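Local coordinates for Cif (Cell cycle inhibiting factor) (Escherichia coli, PDB 3EFY), which deamidates a specific glutamine of host NEDD8 to glutamate, disabling cullin-RING ubiquitin ligases and so inhibiting the host cell cycle, at residues E32-L37 with S160-E165. Sequence-based numbering, arbitrary orientation.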
loop_
_atom_site.group_PDB
_atom_site.type_symbol
_atom_site.label_atom_id
_atom_site.label_comp_id
_atom_site.label_asym_id
_atom_site.label_seq_id
_atom_site.Cartn_x
_atom_site.Cartn_y
_atom_site.Cartn_z
ATOM N N GLU A 32 2.635 13.950 3.035
ATOM C CA GLU A 32 3.252 15.252 2.955
ATOM C C GLU A 32 2.528 16.259 2.092
ATOM O O GLU A 32 2.668 17.482 2.316
ATOM C CB GLU A 32 4.705 15.126 2.509
ATOM C CG GLU A 32 5.582 14.465 3.548
ATOM C CD GLU A 32 5.803 15.284 4.823
ATOM O OE1 GLU A 32 5.523 16.510 4.857
ATOM O OE2 GLU A 32 6.315 14.676 5.810
ATOM N N ASN A 33 1.759 15.786 1.124
ATOM C CA ASN A 33 1.080 16.666 0.179
ATOM C C ASN A 33 -0.405 16.896 0.419
ATOM O O ASN A 33 -1.049 17.678 -0.298
ATOM C CB ASN A 33 1.295 16.125 -1.220
ATOM C CG ASN A 33 2.731 16.067 -1.600
ATOM O OD1 ASN A 33 3.539 16.878 -1.175
ATOM N ND2 ASN A 33 3.060 15.085 -2.440
ATOM N N GLU A 34 -0.997 16.238 1.412
ATOM C CA GLU A 34 -2.417 16.375 1.621
ATOM C C GLU A 34 -2.785 17.644 2.348
ATOM O O GLU A 34 -1.977 18.258 3.106
ATOM C CB GLU A 34 -2.996 15.141 2.378
ATOM C CG GLU A 34 -2.666 13.794 1.707
ATOM C CD GLU A 34 -3.209 13.585 0.292
ATOM O OE1 GLU A 34 -4.071 14.368 -0.210
ATOM O OE2 GLU A 34 -2.725 12.643 -0.411
ATOM N N GLN A 35 -4.029 18.050 2.148
ATOM C CA GLN A 35 -4.576 19.170 2.854
ATOM C C GLN A 35 -4.725 18.855 4.333
ATOM O O GLN A 35 -5.021 17.725 4.718
ATOM C CB GLN A 35 -5.921 19.580 2.301
ATOM C CG GLN A 35 -5.887 20.010 0.819
ATOM C CD GLN A 35 -4.952 21.164 0.596
ATOM O OE1 GLN A 35 -3.929 21.024 -0.103
ATOM N NE2 GLN A 35 -5.234 22.287 1.239
ATOM N N THR A 36 -4.507 19.860 5.144
ATOM C CA THR A 36 -4.639 19.722 6.619
ATOM C C THR A 36 -5.682 20.632 7.237
ATOM O O THR A 36 -5.975 21.705 6.734
ATOM C CB THR A 36 -3.286 19.879 7.320
ATOM O OG1 THR A 36 -2.790 21.201 7.140
ATOM C CG2 THR A 36 -2.248 18.850 6.810
ATOM N N LEU A 37 -6.282 20.178 8.322
ATOM C CA LEU A 37 -7.257 20.924 9.076
ATOM C C LEU A 37 -6.710 21.236 10.481
ATOM O O LEU A 37 -6.023 20.400 11.110
ATOM C CB LEU A 37 -8.546 20.099 9.301
ATOM C CG LEU A 37 -9.416 19.747 8.083
ATOM C CD1 LEU A 37 -8.803 18.754 7.185
ATOM C CD2 LEU A 37 -10.760 19.236 8.623
ATOM N N SER A 160 -2.860 18.664 14.197
ATOM C CA SER A 160 -3.061 18.791 12.737
ATOM C C SER A 160 -3.825 17.541 12.296
ATOM O O SER A 160 -3.457 16.433 12.683
ATOM C CB SER A 160 -1.714 18.784 12.037
ATOM O OG SER A 160 -1.814 18.884 10.630
ATOM N N PHE A 161 -4.856 17.722 11.479
ATOM C CA PHE A 161 -5.698 16.635 11.041
ATOM C C PHE A 161 -5.731 16.551 9.529
ATOM O O PHE A 161 -5.541 17.545 8.822
ATOM C CB PHE A 161 -7.122 16.848 11.503
ATOM C CG PHE A 161 -7.271 16.930 12.999
ATOM C CD1 PHE A 161 -7.369 15.760 13.744
ATOM C CD2 PHE A 161 -7.332 18.157 13.642
ATOM C CE1 PHE A 161 -7.521 15.827 15.138
ATOM C CE2 PHE A 161 -7.515 18.233 15.007
ATOM C CZ PHE A 161 -7.594 17.057 15.755
ATOM N N GLN A 162 -6.001 15.348 9.028
ATOM C CA GLN A 162 -6.391 15.148 7.614
ATOM C C GLN A 162 -7.671 14.328 7.617
ATOM O O GLN A 162 -7.775 13.327 8.357
ATOM C CB GLN A 162 -5.325 14.424 6.815
ATOM C CG GLN A 162 -3.990 15.187 6.808
ATOM C CD GLN A 162 -2.899 14.469 6.057
ATOM O OE1 GLN A 162 -3.098 13.357 5.537
ATOM N NE2 GLN A 162 -1.728 15.116 5.953
ATOM N N LEU A 163 -8.668 14.779 6.837
ATOM C CA LEU A 163 -9.988 14.146 6.854
ATOM C C LEU A 163 -10.394 13.772 5.423
ATOM O O LEU A 163 -10.414 14.660 4.536
ATOM C CB LEU A 163 -11.000 15.092 7.427
ATOM C CG LEU A 163 -12.446 14.671 7.530
ATOM C CD1 LEU A 163 -12.601 13.394 8.399
ATOM C CD2 LEU A 163 -13.267 15.851 8.100
ATOM N N PHE A 164 -10.725 12.528 5.203
ATOM C CA PHE A 164 -11.120 12.036 3.896
ATOM C C PHE A 164 -12.373 11.165 3.963
ATOM O O PHE A 164 -12.519 10.337 4.873
ATOM C CB PHE A 164 -10.031 11.165 3.270
ATOM C CG PHE A 164 -8.769 11.878 2.871
ATOM C CD1 PHE A 164 -7.793 12.157 3.804
ATOM C CD2 PHE A 164 -8.512 12.172 1.541
ATOM C CE1 PHE A 164 -6.581 12.746 3.424
ATOM C CE2 PHE A 164 -7.285 12.761 1.166
ATOM C CZ PHE A 164 -6.334 13.041 2.143
ATOM N N GLU A 165 -13.263 11.261 2.956
ATOM C CA GLU A 165 -14.278 10.247 2.782
ATOM C C GLU A 165 -13.676 8.952 2.265
ATOM O O GLU A 165 -12.729 8.991 1.471
ATOM C CB GLU A 165 -15.348 10.780 1.800
ATOM C CG GLU A 165 -16.518 9.825 1.648
ATOM C CD GLU A 165 -17.597 10.274 0.651
ATOM O OE1 GLU A 165 -17.558 11.466 0.199
ATOM O OE2 GLU A 165 -18.469 9.386 0.358
HETATM O O HOH W 1 -7.616 16.715 4.788
#
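A single antiparallel bridge, Leu37 with Phe161, ties the loop between helices 10-22 and 39-47 to strand 159-166, an outermost strand of the antiparallel sheet within this chain. Leu37 N donates to Phe161 O (2.8 Å), and Phe161 N returns a bond to Leu37 O at 2.9 Å. Thr36 CA adds a CA-H...O contact to the same Phe161 O (3.2 Å). Before the bridge the loop runs away from the strand, and a water spans the gap, donating to Gln35 O (2.8 Å) and accepting from Leu163 N (3.0 Å). On one face of the strand, Leu37 CD2 meets Leu163 CD2 at 4.2 Å, beside helix 39-47. On the other, Gln162 runs alongside the loop, extended beyond CG (chi2 178°), its OE1 3.6 Å from Glu34 CB. Tyr29 OH holds OE1 and Phe31 O holds NE2. Bent at chi2 (-62°), Glu34 brings OE1 to the edge of the Phe164 ring, 3.5 Å from CZ, while OE2 accepts from Cys30 N. Ser160, Gln162 and Phe164 bond through their backbones to strand 54-61; along the opposite edge, the loop leading into helix 39-47 pairs briefly with this edge strand of the Cif deamidase domain, whose family belongs to the papain-like clan CA.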